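Local coordinates for 4-alpha-glucanotransferase (Aquifex aeolicus, PDB 1TZ7), which is an amylomaltase, also called disproportionating enzyme or D-enzyme, built on a beta/alpha barrel with a large helical excursion, at residues Leu152-Leu157 with Lys177-Glu182; Lys162-Lys167 with Leu188-Gly193. One frame throughout, in Å; residues are numbered along the deposited sequence.

Contact 1 of 2, residues Leu152-Leu157 with Lys177-Glu182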
ATOM      1  N   LEU A 152      -1.942  18.740  -4.707  1.00 29.48           N
ATOM      2  CA  LEU A 152      -3.365  18.636  -5.064  1.00 30.19           C
ATOM      3  C   LEU A 152      -3.759  19.569  -6.215  1.00 28.95           C
ATOM      4  O   LEU A 152      -4.607  19.225  -7.023  1.00 29.12           O
ATOM      5  CB  LEU A 152      -4.246  18.908  -3.848  1.00 23.90           C
ATOM      6  CG  LEU A 152      -5.763  18.843  -4.089  1.00 24.05           C
ATOM      7  CD1 LEU A 152      -6.180  17.512  -4.718  1.00 33.27           C
ATOM      8  CD2 LEU A 152      -6.510  19.076  -2.791  1.00 31.78           C
ATOM      9  N   ARG A 153      -3.140  20.749  -6.278  1.00 25.72           N
ATOM     10  CA  ARG A 153      -3.338  21.652  -7.418  1.00 28.32           C
ATOM     11  C   ARG A 153      -2.973  20.943  -8.711  1.00 25.23           C
ATOM     12  O   ARG A 153      -3.685  21.041  -9.708  1.00 25.44           O
ATOM     13  CB  ARG A 153      -2.485  22.920  -7.264  1.00 25.05           C
ATOM     14  CG  ARG A 153      -2.982  23.880  -6.193  1.00 48.19           C
ATOM     15  CD  ARG A 153      -1.876  24.735  -5.558  1.00 58.11           C
ATOM     16  NE  ARG A 153      -2.305  26.116  -5.327  1.00 68.25           N
ATOM     17  CZ  ARG A 153      -3.144  26.497  -4.356  1.00 75.19           C
ATOM     18  NH1 ARG A 153      -3.472  27.778  -4.230  1.00 78.94           N
ATOM     19  NH2 ARG A 153      -3.655  25.603  -3.515  1.00 80.44           N
ATOM     20  N   ASP A 154      -1.857  20.223  -8.682  1.00 28.13           N
ATOM     21  CA  ASP A 154      -1.360  19.526  -9.850  1.00 24.89           C
ATOM     22  C   ASP A 154      -2.214  18.302 -10.173  1.00 26.75           C
ATOM     23  O   ASP A 154      -2.440  17.996 -11.331  1.00 24.34           O
ATOM     24  CB  ASP A 154       0.092  19.104  -9.635  1.00 29.93           C
ATOM     25  CG  ASP A 154       1.052  20.270  -9.713  1.00 30.91           C
ATOM     26  OD1 ASP A 154       1.922  20.391  -8.829  1.00 32.38           O
ATOM     27  OD2 ASP A 154       1.010  21.115 -10.619  1.00 24.00           O
ATOM     28  N   TYR A 155      -2.684  17.603  -9.139  1.00 24.72           N
ATOM     29  CA  TYR A 155      -3.416  16.359  -9.343  1.00 26.21           C
ATOM     30  C   TYR A 155      -4.805  16.628  -9.894  1.00 29.01           C
ATOM     31  O   TYR A 155      -5.229  15.993 -10.846  1.00 27.09           O
ATOM     32  CB  TYR A 155      -3.527  15.555  -8.055  1.00 24.71           C
ATOM     33  CG  TYR A 155      -4.366  14.303  -8.223  1.00 32.73           C
ATOM     34  CD1 TYR A 155      -3.886  13.216  -8.946  1.00 26.39           C
ATOM     35  CD2 TYR A 155      -5.645  14.221  -7.685  1.00 26.04           C
ATOM     36  CE1 TYR A 155      -4.653  12.070  -9.117  1.00 30.80           C
ATOM     37  CE2 TYR A 155      -6.422  13.079  -7.849  1.00 26.63           C
ATOM     38  CZ  TYR A 155      -5.919  12.006  -8.566  1.00 25.78           C
ATOM     39  OH  TYR A 155      -6.687  10.872  -8.731  1.00 27.87           O
ATOM     40  N   ALA A 156      -5.510  17.571  -9.284  1.00 23.88           N
ATOM     41  CA  ALA A 156      -6.872  17.901  -9.697  1.00 28.52           C
ATOM     42  C   ALA A 156      -6.903  18.474 -11.124  1.00 31.23           C
ATOM     43  O   ALA A 156      -7.855  18.249 -11.873  1.00 29.91           O
ATOM     44  CB  ALA A 156      -7.483  18.877  -8.730  1.00 29.31           C
ATOM     45  N   LEU A 157      -5.860  19.215 -11.488  1.00 28.00           N
ATOM     46  CA  LEU A 157      -5.733  19.743 -12.845  1.00 32.47           C
ATOM     47  C   LEU A 157      -5.367  18.625 -13.822  1.00 27.12           C
ATOM     48  O   LEU A 157      -5.858  18.584 -14.938  1.00 26.48           O
ATOM     49  CB  LEU A 157      -4.674  20.845 -12.889  1.00 28.89           C
ATOM     50  CG  LEU A 157      -4.484  21.547 -14.237  1.00 27.12           C
ATOM     51  CD1 LEU A 157      -5.769  22.235 -14.675  1.00 39.90           C
ATOM     52  CD2 LEU A 157      -3.339  22.545 -14.161  1.00 34.08           C
ATOM     53  N   LYS A 177       1.777  19.239 -21.977  1.00 33.72           N
ATOM     54  CA  LYS A 177       2.610  18.074 -21.681  1.00 32.41           C
ATOM     55  C   LYS A 177       3.885  18.480 -20.933  1.00 35.03           C
ATOM     56  O   LYS A 177       4.325  17.782 -20.020  1.00 26.69           O
ATOM     57  CB  LYS A 177       2.974  17.355 -22.989  1.00 35.98           C
ATOM     58  CG  LYS A 177       3.878  16.149 -22.826  1.00 27.26           C
ATOM     59  CD  LYS A 177       4.193  15.517 -24.181  1.00 39.99           C
ATOM     60  CE  LYS A 177       5.284  14.472 -24.074  1.00 44.01           C
ATOM     61  NZ  LYS A 177       5.846  14.119 -25.407  1.00 50.36           N
ATOM     62  N   ARG A 178       4.469  19.608 -21.330  1.00 36.88           N
ATOM     63  CA  ARG A 178       5.733  20.070 -20.758  1.00 35.35           C
ATOM     64  C   ARG A 178       5.492  21.157 -19.711  1.00 33.24           C
ATOM     65  O   ARG A 178       6.432  21.779 -19.227  1.00 30.17           O
ATOM     66  CB  ARG A 178       6.651  20.604 -21.864  1.00 37.80           C
ATOM     67  CG  ARG A 178       6.845  19.640 -23.029  1.00 48.51           C
ATOM     68  CD  ARG A 178       8.283  19.497 -23.484  1.00 58.55           C
ATOM     69  NE  ARG A 178       8.429  18.458 -24.499  1.00 65.70           N
ATOM     70  CZ  ARG A 178       9.557  18.199 -25.154  1.00 74.24           C
ATOM     71  NH1 ARG A 178      10.657  18.905 -24.904  1.00 81.89           N
ATOM     72  NH2 ARG A 178       9.587  17.231 -26.063  1.00 78.64           N
ATOM     73  N   ARG A 179       4.222  21.384 -19.377  1.00 33.54           N
ATOM     74  CA  ARG A 179       3.848  22.276 -18.280  1.00 35.82           C
ATOM     75  C   ARG A 179       4.380  23.701 -18.489  1.00 34.41           C
ATOM     76  O   ARG A 179       4.960  24.298 -17.584  1.00 28.10           O
ATOM     77  CB  ARG A 179       4.345  21.713 -16.939  1.00 33.43           C
ATOM     78  CG  ARG A 179       3.672  20.408 -16.535  1.00 40.90           C
ATOM     79  CD  ARG A 179       4.236  19.784 -15.267  1.00 39.61           C
ATOM     80  NE  ARG A 179       4.265  20.732 -14.150  1.00 37.22           N
ATOM     81  CZ  ARG A 179       3.201  21.073 -13.422  1.00 37.58           C
ATOM     82  NH1 ARG A 179       3.333  21.943 -12.431  1.00 34.51           N
ATOM     83  NH2 ARG A 179       2.007  20.546 -13.681  1.00 37.82           N
ATOM     84  N   GLU A 180       4.175  24.237 -19.685  1.00 33.45           N
ATOM     85  CA  GLU A 180       4.444  25.649 -19.941  1.00 41.77           C
ATOM     86  C   GLU A 180       3.541  26.514 -19.066  1.00 39.87           C
ATOM     87  O   GLU A 180       2.344  26.253 -18.946  1.00 29.06           O
ATOM     88  CB  GLU A 180       4.223  25.986 -21.422  1.00 42.50           C
ATOM     89  CG  GLU A 180       5.483  26.443 -22.149  1.00 53.91           C
ATOM     90  CD  GLU A 180       6.366  25.285 -22.576  1.00 64.86           C
ATOM     91  OE1 GLU A 180       6.031  24.618 -23.578  1.00 76.29           O
ATOM     92  OE2 GLU A 180       7.396  25.042 -21.912  1.00 62.24           O
ATOM     93  N   LYS A 181       4.129  27.539 -18.454  1.00 42.09           N
ATOM     94  CA  LYS A 181       3.458  28.306 -17.400  1.00 45.12           C
ATOM     95  C   LYS A 181       2.105  28.846 -17.869  1.00 44.86           C
ATOM     96  O   LYS A 181       1.087  28.653 -17.204  1.00 34.67           O
ATOM     97  CB  LYS A 181       4.352  29.470 -16.939  1.00 50.38           C
ATOM     98  CG  LYS A 181       5.622  29.028 -16.182  1.00 60.35           C
ATOM     99  CD  LYS A 181       6.840  29.921 -16.523  1.00 75.56           C
ATOM    100  CE  LYS A 181       8.036  29.094 -17.015  1.00 74.69           C
ATOM    101  NZ  LYS A 181       8.845  29.824 -18.034  1.00 59.60           N
ATOM    102  N   GLU A 182       2.103  29.518 -19.018  1.00 40.60           N
ATOM    103  CA  GLU A 182       0.911  30.218 -19.500  1.00 45.45           C
ATOM    104  C   GLU A 182      -0.202  29.236 -19.880  1.00 44.52           C
ATOM    105  O   GLU A 182      -1.371  29.473 -19.588  1.00 35.04           O
ATOM    106  CB  GLU A 182       1.259  31.106 -20.705  1.00 44.71           C
ATOM    107  CG  GLU A 182       0.128  32.031 -21.138  1.00 54.75           C
ATOM    108  CD  GLU A 182       0.585  33.101 -22.122  1.00 67.66           C
ATOM    109  OE1 GLU A 182       0.875  32.756 -23.286  1.00 53.93           O
ATOM    110  OE2 GLU A 182       0.653  34.284 -21.729  1.00 68.59           O
TER

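Contact 2 of 2, residues Lys162-Lys167 with Leu188-Gly193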
ATOM      1  N   LYS A 162      -7.104  15.243 -18.277  1.00 36.15           N
ATOM      2  CA  LYS A 162      -7.245  13.846 -18.704  1.00 42.25           C
ATOM      3  C   LYS A 162      -8.695  13.549 -19.102  1.00 43.59           C
ATOM      4  O   LYS A 162      -8.950  12.819 -20.058  1.00 35.32           O
ATOM      5  CB  LYS A 162      -6.810  12.898 -17.578  1.00 39.90           C
ATOM      6  CG  LYS A 162      -6.654  11.450 -18.010  1.00 43.28           C
ATOM      7  CD  LYS A 162      -5.781  10.659 -17.035  1.00 57.07           C
ATOM      8  CE  LYS A 162      -6.598  10.064 -15.901  1.00 58.28           C
ATOM      9  NZ  LYS A 162      -6.119   8.707 -15.528  1.00 60.43           N
ATOM     10  N   GLU A 163      -9.632  14.124 -18.356  1.00 42.52           N
ATOM     11  CA  GLU A 163     -11.056  13.985 -18.649  1.00 49.81           C
ATOM     12  C   GLU A 163     -11.394  14.591 -20.007  1.00 47.45           C
ATOM     13  O   GLU A 163     -12.036  13.956 -20.837  1.00 44.79           O
ATOM     14  CB  GLU A 163     -11.884  14.680 -17.566  1.00 49.12           C
ATOM     15  CG  GLU A 163     -12.756  13.748 -16.750  1.00 48.74           C
ATOM     16  CD  GLU A 163     -13.328  14.425 -15.520  1.00 49.31           C
ATOM     17  OE1 GLU A 163     -13.258  15.669 -15.438  1.00 41.90           O
ATOM     18  OE2 GLU A 163     -13.849  13.716 -14.636  1.00 47.83           O
ATOM     19  N   GLU A 164     -10.956  15.828 -20.218  1.00 49.93           N
ATOM     20  CA  GLU A 164     -11.349  16.598 -21.392  1.00 52.02           C
ATOM     21  C   GLU A 164     -10.790  15.968 -22.660  1.00 53.43           C
ATOM     22  O   GLU A 164     -11.541  15.582 -23.554  1.00 55.99           O
ATOM     23  CB  GLU A 164     -10.857  18.049 -21.262  1.00 51.96           C
ATOM     24  CG  GLU A 164     -11.232  18.950 -22.433  1.00 53.91           C
ATOM     25  CD  GLU A 164     -12.581  19.620 -22.250  1.00 57.35           C
ATOM     26  OE1 GLU A 164     -12.711  20.806 -22.617  1.00 65.25           O
ATOM     27  OE2 GLU A 164     -13.510  18.962 -21.740  1.00 60.26           O
ATOM     28  N   GLU A 165      -9.467  15.862 -22.729  1.00 53.92           N
ATOM     29  CA  GLU A 165      -8.795  15.351 -23.925  1.00 58.20           C
ATOM     30  C   GLU A 165      -9.025  13.844 -24.099  1.00 55.72           C
ATOM     31  O   GLU A 165      -8.909  13.316 -25.203  1.00 50.24           O
ATOM     32  CB  GLU A 165      -7.283  15.650 -23.865  1.00 57.05           C
ATOM     33  CG  GLU A 165      -6.860  16.908 -24.627  1.00 55.73           C
ATOM     34  CD  GLU A 165      -7.206  16.847 -26.111  1.00 70.72           C
ATOM     35  OE1 GLU A 165      -7.117  15.748 -26.703  1.00 69.85           O
ATOM     36  OE2 GLU A 165      -7.565  17.898 -26.684  1.00 74.38           O
ATOM     37  N   GLY A 166      -9.350  13.162 -23.004  1.00 53.31           N
ATOM     38  CA  GLY A 166      -9.522  11.718 -23.022  1.00 52.57           C
ATOM     39  C   GLY A 166      -8.224  10.988 -23.319  1.00 53.55           C
ATOM     40  O   GLY A 166      -8.232   9.912 -23.913  1.00 58.02           O
ATOM     41  N   LYS A 167      -7.105  11.580 -22.901  1.00 47.54           N
ATOM     42  CA  LYS A 167      -5.779  11.050 -23.222  1.00 45.89           C
ATOM     43  C   LYS A 167      -4.849  11.123 -22.006  1.00 40.68           C
ATOM     44  O   LYS A 167      -5.117  11.846 -21.052  1.00 27.11           O
ATOM     45  CB  LYS A 167      -5.163  11.837 -24.381  1.00 42.02           C
ATOM     46  CG  LYS A 167      -5.798  11.561 -25.733  1.00 56.01           C
ATOM     47  CD  LYS A 167      -5.156  12.410 -26.827  1.00 53.62           C
ATOM     48  CE  LYS A 167      -6.071  12.559 -28.034  1.00 62.73           C
ATOM     49  NZ  LYS A 167      -5.718  13.751 -28.856  1.00 56.37           N
ATOM     50  N   LEU A 188      -6.705  25.822 -16.730  1.00 43.68           N
ATOM     51  CA  LEU A 188      -7.232  25.749 -15.353  1.00 41.86           C
ATOM     52  C   LEU A 188      -8.537  26.524 -15.233  1.00 39.82           C
ATOM     53  O   LEU A 188      -9.536  26.007 -14.737  1.00 35.79           O
ATOM     54  CB  LEU A 188      -6.198  26.319 -14.369  1.00 43.74           C
ATOM     55  CG  LEU A 188      -6.256  25.951 -12.871  1.00 43.70           C
ATOM     56  CD1 LEU A 188      -5.814  27.076 -11.939  1.00 49.43           C
ATOM     57  CD2 LEU A 188      -7.501  25.221 -12.382  1.00 44.98           C
ATOM     58  N   ASN A 189      -8.518  27.772 -15.688  1.00 41.80           N
ATOM     59  CA  ASN A 189      -9.710  28.611 -15.688  1.00 43.01           C
ATOM     60  C   ASN A 189     -10.827  28.006 -16.540  1.00 36.73           C
ATOM     61  O   ASN A 189     -11.995  28.064 -16.174  1.00 34.27           O
ATOM     62  CB  ASN A 189      -9.368  30.010 -16.201  1.00 46.53           C
ATOM     63  CG  ASN A 189     -10.583  30.907 -16.298  1.00 49.52           C
ATOM     64  OD1 ASN A 189     -11.089  31.396 -15.291  1.00 58.18           O
ATOM     65  ND2 ASN A 189     -11.059  31.128 -17.518  1.00 39.65           N
ATOM     66  N   LYS A 190     -10.451  27.424 -17.675  1.00 36.29           N
ATOM     67  CA  LYS A 190     -11.408  26.769 -18.568  1.00 41.23           C
ATOM     68  C   LYS A 190     -12.117  25.615 -17.854  1.00 39.01           C
ATOM     69  O   LYS A 190     -13.344  25.540 -17.840  1.00 34.04           O
ATOM     70  CB  LYS A 190     -10.685  26.244 -19.816  1.00 44.30           C
ATOM     71  CG  LYS A 190     -11.609  25.672 -20.889  1.00 49.04           C
ATOM     72  CD  LYS A 190     -10.841  24.777 -21.861  1.00 51.67           C
ATOM     73  CE  LYS A 190     -11.760  24.178 -22.917  1.00 61.25           C
ATOM     74  NZ  LYS A 190     -11.203  22.922 -23.494  1.00 60.83           N
ATOM     75  N   LEU A 191     -11.331  24.721 -17.261  1.00 42.41           N
ATOM     76  CA  LEU A 191     -11.873  23.534 -16.603  1.00 39.31           C
ATOM     77  C   LEU A 191     -11.993  23.755 -15.094  1.00 33.82           C
ATOM     78  O   LEU A 191     -11.755  22.844 -14.307  1.00 28.01           O
ATOM     79  CB  LEU A 191     -10.981  22.320 -16.883  1.00 40.29           C
ATOM     80  CG  LEU A 191     -10.618  22.070 -18.348  1.00 40.39           C
ATOM     81  CD1 LEU A 191      -9.536  21.014 -18.452  1.00 42.65           C
ATOM     82  CD2 LEU A 191     -11.843  21.662 -19.144  1.00 42.06           C
ATOM     83  N   LYS A 192     -12.371  24.972 -14.701  1.00 21.15           N
ATOM     84  CA  LYS A 192     -12.382  25.366 -13.290  1.00 27.64           C
ATOM     85  C   LYS A 192     -13.359  24.516 -12.487  1.00 22.56           C
ATOM     86  O   LYS A 192     -13.046  24.075 -11.384  1.00 27.76           O
ATOM     87  CB  LYS A 192     -12.751  26.850 -13.157  1.00 35.72           C
ATOM     88  CG  LYS A 192     -12.565  27.416 -11.750  1.00 42.28           C
ATOM     89  CD  LYS A 192     -12.875  28.915 -11.705  1.00 69.95           C
ATOM     90  CE  LYS A 192     -14.377  29.189 -11.827  1.00 72.56           C
ATOM     91  NZ  LYS A 192     -14.755  29.674 -13.189  1.00 28.96           N
ATOM     92  N   GLY A 193     -14.543  24.296 -13.045  1.00 26.09           N
ATOM     93  CA  GLY A 193     -15.558  23.490 -12.392  1.00 30.12           C
ATOM     94  C   GLY A 193     -15.123  22.047 -12.218  1.00 30.49           C
ATOM     95  O   GLY A 193     -15.390  21.429 -11.191  1.00 30.99           O
TER

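Contact 1 of 2, residues Leu152-Leu157 with Lys177-Glu182
A single carboxylate oxygen, D154 OD2, receives both terminal nitrogens of R179. R179 NH1 lies 3.1 Å from D154 OD2 and forms the hydrogen bond of a salt bridge. The second bond, from R179 NH2 to D154 OD2, is weak at 3.3 Å. Both nitrogens therefore share one oxygen, unlike the flat two-oxygen pairing of a carboxylate with a guanidinium. D154 OD1 stays 4.2 Å from R179 NH1. The two flat groups stand almost upright to one another, with their planes 79° apart. NH1 comes to OD2 from above the carboxylate plane, 41° out of it. Both bonds are bent. OD2 lies at the edge of the guanidinium, somewhat tilted from its plane. The two side chains cross at about a right angle.

Both CB atoms point toward the opposite segment. The backbones are well apart, with D154 CA and R179 CA 10.3 Å from each other, so the side chains must span the gap. R179 does most of this reaching. Its chain is straight through CG and CD, then bends at chi3 (52°), which brings the edge of the guanidinium round to the aspartate. W239 makes a cation-pi contact with R179, and L184 of helix 181-190 also touches this arginine. Beside the salt bridge, L157 packs on L184, V187 and L188, so a polar link at the surface borders a nonpolar helix interface.

R179 has positive phi and E180 is the N-cap of the next helix. The backbone NH groups of R179 and E180 turn back to carbonyls of the preceding helix. The side chain of R179 links the end of helix 174-177 to helix 149-165, and R179 is the C-prime residue of the Schellman motif that ends helix 174-177.

Contact 2 of 2, residues Lys162-Lys167 with Leu188-Gly193
E164 and K190 form a salt bridge between the last turn of helix 149-165 and the end of helix 181-190. Both helices belong to the helical excursion that leaves the beta/alpha barrel between strands 60-62 and 222-227. The backbones approach most closely at E164 and L191, whose CA atoms are 8.4 Å apart.

E164 holds its CG opposite the backbone N (chi1 -179°), which sends the side chain outward to the neighbouring helix. It then bends sharply at chi2 (89°), and this bend sets the carboxylate across the end of the lysine. K190 has the same first torsion but stays extended beyond CG. Its ammonium group thus arrives at the end of a long, nearly straight arm, and the two side chains cross at about a right angle. K190 NZ donates to E164 OE1 over 2.7 Å; OE1 accepts with its anti lone pair, turned away from OE2. K190 CE follows closely, 3.5 Å from E164 OE1. Both charged residues are exposed, so solvent should weaken the attraction between them.

L191 is buried, and its CD2 methyl lies against the same carboxylate. Its other packing includes I161 of helix 149-165. L191 is also the N-cap position of helix 192-218, so the link falls at the junction of two consecutive helices. Nearby, E163 OE1 makes a weak hydrogen bond to H198 NE2 of that helix.

Just past helix 149-165, K167 NZ reaches back to E165 OE1 in a salt bridge whose hydrogen bond is weak. The E164 carboxylate is bordered by a methyl group as well as an ammonium: L191 CD2 lies 3.7 Å from E164 OE1 and 3.8 Å from E164 CD.

Overall arrangement
Contact 1 and contact 2 have centres about 11 Å apart on the same side of the chain's centre, about 26 and 29 Å from it. Both pair helix 149-165 with helix 181-190 or its ends. Along the chain their segments alternate: 152-157, 162-167, 177-182, 188-193. Helix 149-165 serves both contacts; contact 1 meets the loop just before helix 181-190, and contact 2 lies at the end of that helix. Between them the helices pack directly, with L157 CD1 3.9 Å from L188 CA. The two salt bridges thus sit at either end of helix 181-190, which packs on helix 149-165, in the helical excursion between two neighbouring strands of the barrel.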